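Local atomic coordinates of hemoglobin subunit alpha (Isurus oxyrinchus, PDB entry 3MKB), a protein that carries oxygen in shark blood, as the haem-binding alpha subunit of a four-chain haemoglobin. Residues A[132-135]-A[136-139]; A[115-118]-A[119-122]. All blocks are in the same frame, centred on the assembly; numbering follows the deposited sequence.

Contact 1: A[132-135]-A[136-139]. With HEM (protoporphyrin IX containing Fe), chain E.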
ATOM      1  N   SER A 132       7.628  -8.021  -9.179  1.00 35.59           N
ATOM      2  CA  SER A 132       7.503  -7.582  -7.780  1.00 35.99           C
ATOM      3  C   SER A 132       7.281  -8.729  -6.837  1.00 36.87           C
ATOM      4  O   SER A 132       7.895  -8.791  -5.787  1.00 35.43           O
ATOM      5  CB  SER A 132       6.387  -6.551  -7.579  1.00 35.02           C
ATOM      6  OG  SER A 132       6.815  -5.394  -8.233  1.00 38.41           O
ATOM      7  N   SER A 133       6.428  -9.661  -7.232  1.00 38.13           N
ATOM      8  CA  SER A 133       6.154 -10.798  -6.360  1.00 40.47           C
ATOM      9  C   SER A 133       7.430 -11.618  -6.087  1.00 40.71           C
ATOM     10  O   SER A 133       7.838 -11.841  -4.929  1.00 42.97           O
ATOM     11  CB  SER A 133       5.089 -11.656  -6.998  1.00 39.55           C
ATOM     12  OG  SER A 133       4.846 -12.783  -6.185  1.00 47.52           O
ATOM     13  N   GLU A 134       8.095 -12.031  -7.147  1.00 39.93           N
ATOM     14  CA  GLU A 134       9.331 -12.775  -6.987  1.00 39.43           C
ATOM     15  C   GLU A 134      10.413 -12.006  -6.200  1.00 38.61           C
ATOM     16  O   GLU A 134      11.039 -12.578  -5.310  1.00 38.75           O
ATOM     17  CB  GLU A 134       9.866 -13.220  -8.350  1.00 39.40           C
ATOM     18  CG  GLU A 134       8.969 -14.170  -9.179  1.00 41.28           C
ATOM     19  CD  GLU A 134       8.504 -15.446  -8.462  1.00 44.29           C
ATOM     20  OE1 GLU A 134       9.275 -16.022  -7.642  1.00 45.31           O
ATOM     21  OE2 GLU A 134       7.369 -15.886  -8.769  1.00 44.84           O
ATOM     22  N   LEU A 135      10.639 -10.732  -6.525  1.00 37.08           N
ATOM     23  CA  LEU A 135      11.616  -9.913  -5.819  1.00 36.94           C
ATOM     24  C   LEU A 135      11.307  -9.725  -4.315  1.00 37.73           C
ATOM     25  O   LEU A 135      12.235  -9.540  -3.516  1.00 36.94           O
ATOM     26  CB  LEU A 135      11.769  -8.556  -6.515  1.00 35.23           C
ATOM     27  CG  LEU A 135      12.891  -8.316  -7.542  1.00 40.47           C
ATOM     28  CD1 LEU A 135      13.400  -9.544  -8.252  1.00 40.84           C
ATOM     29  CD2 LEU A 135      12.443  -7.294  -8.565  1.00 43.24           C
ATOM     30  N   SER A 136      10.018  -9.801  -3.953  1.00 38.38           N
ATOM     31  CA  SER A 136       9.528  -9.743  -2.554  1.00 39.56           C
ATOM     32  C   SER A 136       9.450 -11.081  -1.841  1.00 39.77           C
ATOM     33  O   SER A 136       8.930 -11.143  -0.720  1.00 40.34           O
ATOM     34  CB  SER A 136       8.110  -9.147  -2.513  1.00 38.65           C
ATOM     35  OG  SER A 136       8.099  -7.863  -3.139  1.00 39.91           O
ATOM     36  N   SER A 137       9.960 -12.144  -2.458  1.00 40.37           N
ATOM     37  CA  SER A 137       9.661 -13.503  -1.967  1.00 39.85           C
ATOM     38  C   SER A 137      10.695 -14.164  -1.030  1.00 39.02           C
ATOM     39  O   SER A 137      10.427 -15.233  -0.503  1.00 38.27           O
ATOM     40  CB  SER A 137       9.342 -14.442  -3.138  1.00 39.80           C
ATOM     41  OG  SER A 137      10.531 -14.877  -3.792  1.00 40.85           O
ATOM     42  N   LYS A 138      11.863 -13.562  -0.847  1.00 38.86           N
ATOM     43  CA  LYS A 138      12.955 -14.197  -0.085  1.00 38.59           C
ATOM     44  C   LYS A 138      13.425 -13.318   1.055  1.00 39.17           C
ATOM     45  O   LYS A 138      14.622 -13.313   1.416  1.00 38.05           O
ATOM     46  CB  LYS A 138      14.156 -14.532  -0.992  1.00 39.27           C
ATOM     47  CG  LYS A 138      13.840 -15.403  -2.233  1.00 40.76           C
ATOM     48  CD  LYS A 138      13.839 -16.912  -1.928  1.00 47.03           C
ATOM     49  CE  LYS A 138      15.099 -17.362  -1.166  1.00 47.47           C
ATOM     50  NZ  LYS A 138      15.705 -18.651  -1.684  1.00 49.95           N
ATOM     51  N   TYR A 139      12.475 -12.593   1.647  1.00 38.71           N
ATOM     52  CA  TYR A 139      12.792 -11.736   2.789  1.00 39.42           C
ATOM     53  C   TYR A 139      12.831 -12.462   4.163  1.00 39.95           C
ATOM     54  O   TYR A 139      13.650 -12.118   5.033  1.00 39.07           O
ATOM     55  CB  TYR A 139      11.830 -10.536   2.782  1.00 39.73           C
ATOM     56  CG  TYR A 139      12.217  -9.532   1.714  1.00 39.68           C
ATOM     57  CD1 TYR A 139      12.919  -8.408   2.062  1.00 35.89           C
ATOM     58  CD2 TYR A 139      11.954  -9.755   0.332  1.00 40.21           C
ATOM     59  CE1 TYR A 139      13.294  -7.440   1.134  1.00 39.85           C
ATOM     60  CE2 TYR A 139      12.360  -8.806  -0.647  1.00 40.97           C
ATOM     61  CZ  TYR A 139      13.053  -7.632  -0.216  1.00 41.28           C
ATOM     62  OH  TYR A 139      13.512  -6.651  -1.090  1.00 39.98           O
TER
HETATM   63  CHA HEM E 141      21.317  -3.321  -7.548  1.00 37.63           C
HETATM   64  CHB HEM E 141      17.836  -5.089 -10.376  1.00 37.68           C
HETATM   65  CHC HEM E 141      14.422  -2.557  -7.951  1.00 33.52           C
HETATM   66  CHD HEM E 141      17.813  -1.113  -4.857  1.00 32.78           C
HETATM   67  C1A HEM E 141      20.689  -4.062  -8.524  1.00 37.70           C
HETATM   68  C2A HEM E 141      21.302  -4.965  -9.467  1.00 39.85           C
HETATM   69  C3A HEM E 141      20.344  -5.497 -10.256  1.00 40.63           C
HETATM   70  C4A HEM E 141      19.087  -4.879  -9.843  1.00 39.08           C
HETATM   71  CMA HEM E 141      20.481  -6.548 -11.420  1.00 38.39           C
HETATM   72  CAA HEM E 141      22.800  -5.306  -9.367  1.00 41.55           C
HETATM   73  CBA HEM E 141      22.663  -6.556  -8.435  1.00 45.05           C
HETATM   74  CGA HEM E 141      23.905  -7.392  -8.419  1.00 50.31           C
HETATM   75  O1A HEM E 141      25.000  -6.805  -8.702  1.00 52.37           O
HETATM   76  O2A HEM E 141      23.822  -8.624  -8.125  1.00 50.00           O
HETATM   77  C1B HEM E 141      16.627  -4.572  -9.945  1.00 36.27           C
HETATM   78  C2B HEM E 141      15.332  -4.928 -10.479  1.00 35.85           C
HETATM   79  C3B HEM E 141      14.398  -4.210  -9.835  1.00 35.91           C
HETATM   80  C4B HEM E 141      15.056  -3.402  -8.839  1.00 34.90           C
HETATM   81  CMB HEM E 141      15.027  -5.931 -11.628  1.00 36.09           C
HETATM   82  CAB HEM E 141      12.860  -4.252 -10.022  1.00 38.50           C
HETATM   83  CBB HEM E 141      12.202  -4.655 -11.123  1.00 38.62           C
HETATM   84  C1C HEM E 141      15.009  -1.909  -6.880  1.00 32.75           C
HETATM   85  C2C HEM E 141      14.341  -1.022  -5.924  1.00 30.06           C
HETATM   86  C3C HEM E 141      15.283  -0.579  -5.054  1.00 28.17           C
HETATM   87  C4C HEM E 141      16.567  -1.191  -5.445  1.00 30.17           C
HETATM   88  CMC HEM E 141      12.826  -0.684  -6.038  1.00 30.56           C
HETATM   89  CAC HEM E 141      15.011   0.394  -3.876  1.00 32.07           C
HETATM   90  CBC HEM E 141      14.044   1.353  -3.979  1.00 27.08           C
HETATM   91  C1D HEM E 141      19.043  -1.534  -5.363  1.00 34.10           C
HETATM   92  C2D HEM E 141      20.296  -1.073  -4.827  1.00 33.56           C
HETATM   93  C3D HEM E 141      21.407  -1.658  -5.649  1.00 36.54           C
HETATM   94  C4D HEM E 141      20.707  -2.526  -6.586  1.00 38.05           C
HETATM   95  CMD HEM E 141      20.502  -0.065  -3.661  1.00 34.98           C
HETATM   96  CAD HEM E 141      22.935  -1.386  -5.393  1.00 36.65           C
HETATM   97  CBD HEM E 141      23.595  -0.332  -6.335  1.00 40.38           C
HETATM   98  CGD HEM E 141      23.294   1.161  -6.068  1.00 43.37           C
HETATM   99  O1D HEM E 141      23.391   1.672  -4.897  1.00 47.74           O
HETATM  100  O2D HEM E 141      22.952   1.905  -7.032  1.00 38.11           O
HETATM  101  NA  HEM E 141      19.363  -4.038  -8.797  1.00 36.92           N
HETATM  102  NB  HEM E 141      16.426  -3.620  -8.916  1.00 36.11           N
HETATM  103  NC  HEM E 141      16.323  -1.972  -6.520  1.00 30.73           N
HETATM  104  ND  HEM E 141      19.311  -2.406  -6.424  1.00 36.50           N
HETATM  105 FE   HEM E 141      17.843  -3.021  -7.695  1.00 38.62          FE
HETATM  106  O   HOH W   1      13.124 -11.510  -1.853  1.00 42.29           O
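The C-terminal end of globin helix H, helix 118-135, unwinds here, and Ser136 and Ser137 each turn back onto a carbonyl of the last turn. Ser136 grips Ser132 O twice: the backbone N arrives at 3.0 Å from O, and Ser136 OG at 2.8 Å from the same Ser132 O, the two donors coming from opposite faces of the carbonyl plane. The hydroxyl gets there because OG sits anti to its own carbonyl carbon, beside the backbone N (chi1 -56°). One residue on, Ser137 doubles up in the same way on a carbonyl three residues back instead of four. Ser137 OG lies in the carbonyl plane of Glu134, on a lone pair, 2.8 Å from Glu134 O, while Ser137 N approaches that oxygen from above the plane. With alanine in place of Ser136, the second donor on Ser132 O is gone, and the carbonyl would probably be held by the backbone N alone, from one face. Water 1 bridges the next step, donating to Leu135 O and accepting from Lys138 N. Leu135 O also meets the Tyr139 ring at its edge, 3.0 Å from Tyr139 CE2, while the phenol OH is hydrogen-bonded to Val93 O and the ring meets Trp37 of a beta subunit edge-to-face. On the haem side, Leu135 CD2 packs 3.4 Å from HEM CAB, the vinyl carbon next to the ring. A helix end that lines the haem pocket and runs straight into the penultimate tyrosine, itself hydrogen-bonded to the FG corner, is characteristic of the C terminus of haemoglobin chains.

Contact 2: A[115-118]-A[119-122]; sequences EFSP and ATHC
One face of the Phe116 ring is covered by His121, whose CB makes a CH-pi contact 4.0 Å from the ring centroid; Thr120 CG2 comes obliquely to Phe116 CD1. The imidazole lies nearly parallel to the phenyl, planes at 20°, but is slid so far aside that the rings barely overlap, and the closest pair is Phe116 CE2 to His121 CG at 3.6 Å. Both rings flank the start of globin helix H, at its N-cap. Ser117 is the cap: with OG held between the backbone N and the carbonyl carbon (chi1 70°), it accepts from Thr120 N at 3.1 Å. Pro118, which has no N-H to be satisfied, opens the helix, and the first main-chain bonds of the helix follow at once, His121 N to Ser117 O at 2.9 Å and Cys122 N to Pro118 O. Arg30 of a beta subunit binds this corner twice, through Phe116 O and His121 ND1, and Val33 of that chain packs on Pro118 and Cys122, so the cap belongs to an alpha-beta interface. Thr120 packs on Thr9 and Ile13 of helix 4-19, and its OG1 is hydrogen-bonded to water 2 at 3.0 Å.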
ATOM      1  N   GLU A 115       2.480   3.601 -29.018  1.00 39.90           N
ATOM      2  CA  GLU A 115       1.256   2.973 -28.628  1.00 38.18           C
ATOM      3  C   GLU A 115       1.321   2.432 -27.157  1.00 37.04           C
ATOM      4  O   GLU A 115       2.184   1.660 -26.790  1.00 37.54           O
ATOM      5  CB  GLU A 115       0.918   1.895 -29.677  1.00 39.79           C
ATOM      6  CG  GLU A 115       1.116   2.322 -31.199  1.00 37.94           C
ATOM      7  CD  GLU A 115      -0.138   3.021 -31.778  1.00 42.20           C
ATOM      8  OE1 GLU A 115      -0.518   4.040 -31.214  1.00 41.25           O
ATOM      9  OE2 GLU A 115      -0.741   2.564 -32.798  1.00 44.13           O
ATOM     10  N   PHE A 116       0.406   2.858 -26.309  1.00 34.99           N
ATOM     11  CA  PHE A 116       0.361   2.358 -24.918  1.00 33.87           C
ATOM     12  C   PHE A 116      -1.143   2.410 -24.695  1.00 33.11           C
ATOM     13  O   PHE A 116      -1.736   3.370 -24.190  1.00 32.66           O
ATOM     14  CB  PHE A 116       1.208   3.227 -23.956  1.00 33.63           C
ATOM     15  CG  PHE A 116       1.449   2.586 -22.605  1.00 32.54           C
ATOM     16  CD1 PHE A 116       2.315   1.500 -22.469  1.00 30.90           C
ATOM     17  CD2 PHE A 116       0.847   3.092 -21.464  1.00 30.89           C
ATOM     18  CE1 PHE A 116       2.548   0.942 -21.198  1.00 28.65           C
ATOM     19  CE2 PHE A 116       1.063   2.507 -20.197  1.00 28.13           C
ATOM     20  CZ  PHE A 116       1.927   1.433 -20.081  1.00 31.29           C
ATOM     21  N   SER A 117      -1.776   1.327 -25.121  1.00 33.05           N
ATOM     22  CA  SER A 117      -3.198   1.181 -25.004  1.00 32.51           C
ATOM     23  C   SER A 117      -3.448   0.534 -23.632  1.00 31.66           C
ATOM     24  O   SER A 117      -2.517  -0.000 -23.009  1.00 30.96           O
ATOM     25  CB  SER A 117      -3.713   0.249 -26.109  1.00 33.24           C
ATOM     26  OG  SER A 117      -3.282  -1.042 -25.827  1.00 29.44           O
ATOM     27  N   PRO A 118      -4.708   0.593 -23.155  1.00 31.69           N
ATOM     28  CA  PRO A 118      -5.056  -0.117 -21.956  1.00 31.49           C
ATOM     29  C   PRO A 118      -4.706  -1.622 -22.005  1.00 31.64           C
ATOM     30  O   PRO A 118      -4.271  -2.147 -20.988  1.00 29.90           O
ATOM     31  CB  PRO A 118      -6.560   0.125 -21.834  1.00 32.09           C
ATOM     32  CG  PRO A 118      -6.777   1.388 -22.507  1.00 31.98           C
ATOM     33  CD  PRO A 118      -5.852   1.392 -23.661  1.00 32.56           C
ATOM     34  N   ALA A 119      -4.925  -2.293 -23.140  1.00 31.34           N
ATOM     35  CA  ALA A 119      -4.515  -3.700 -23.239  1.00 32.59           C
ATOM     36  C   ALA A 119      -2.991  -3.904 -23.059  1.00 30.70           C
ATOM     37  O   ALA A 119      -2.555  -4.821 -22.369  1.00 31.33           O
ATOM     38  CB  ALA A 119      -5.042  -4.352 -24.590  1.00 32.95           C
ATOM     39  N   THR A 120      -2.199  -3.032 -23.644  1.00 31.15           N
ATOM     40  CA  THR A 120      -0.726  -3.131 -23.598  1.00 33.09           C
ATOM     41  C   THR A 120      -0.208  -2.883 -22.171  1.00 31.95           C
ATOM     42  O   THR A 120       0.582  -3.630 -21.617  1.00 30.49           O
ATOM     43  CB  THR A 120      -0.107  -2.070 -24.542  1.00 33.70           C
ATOM     44  OG1 THR A 120      -0.400  -2.450 -25.886  1.00 36.56           O
ATOM     45  CG2 THR A 120       1.415  -1.957 -24.360  1.00 33.70           C
ATOM     46  N   HIS A 121      -0.704  -1.800 -21.589  1.00 32.08           N
ATOM     47  CA  HIS A 121      -0.447  -1.446 -20.196  1.00 30.89           C
ATOM     48  C   HIS A 121      -0.817  -2.599 -19.257  1.00 30.14           C
ATOM     49  O   HIS A 121      -0.063  -2.942 -18.328  1.00 28.61           O
ATOM     50  CB  HIS A 121      -1.306  -0.189 -19.956  1.00 31.08           C
ATOM     51  CG  HIS A 121      -1.281   0.336 -18.557  1.00 31.14           C
ATOM     52  ND1 HIS A 121      -1.953   1.484 -18.215  1.00 30.03           N
ATOM     53  CD2 HIS A 121      -0.701  -0.117 -17.419  1.00 32.06           C
ATOM     54  CE1 HIS A 121      -1.816   1.705 -16.918  1.00 32.31           C
ATOM     55  NE2 HIS A 121      -1.062   0.747 -16.413  1.00 30.55           N
ATOM     56  N   CYS A 122      -1.981  -3.207 -19.501  1.00 31.08           N
ATOM     57  CA  CYS A 122      -2.427  -4.325 -18.677  1.00 32.17           C
ATOM     58  C   CYS A 122      -1.378  -5.434 -18.780  1.00 30.57           C
ATOM     59  O   CYS A 122      -0.915  -5.967 -17.771  1.00 31.65           O
ATOM     60  CB  CYS A 122      -3.856  -4.787 -19.067  1.00 32.54           C
ATOM     61  SG  CYS A 122      -4.357  -6.073 -18.045  1.00 37.67           S
TER
HETATM   62  O   HOH W   2      -0.366  -0.193 -27.791  1.00 49.03           O

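How the contacts relate
From the N terminus, the chain reaches contact 2 first, where the loop after helix 97-112 turns into helix 118-135; contact 1 follows where that same helix gives way to the C-terminal tail. The two are in series and neither nest nor cross: each closes a short local turn, one at either end of the helix. Their centres lie 25 Å apart and their nearest atoms about 12 Å, without touching. Contact 2 ties the helix start to helices 97-112 and 4-19; contact 1 ties its end to the haem and to helices 81-91 and 97-112. Each end also meets a beta subunit, as a rule in haemoglobin two different ones.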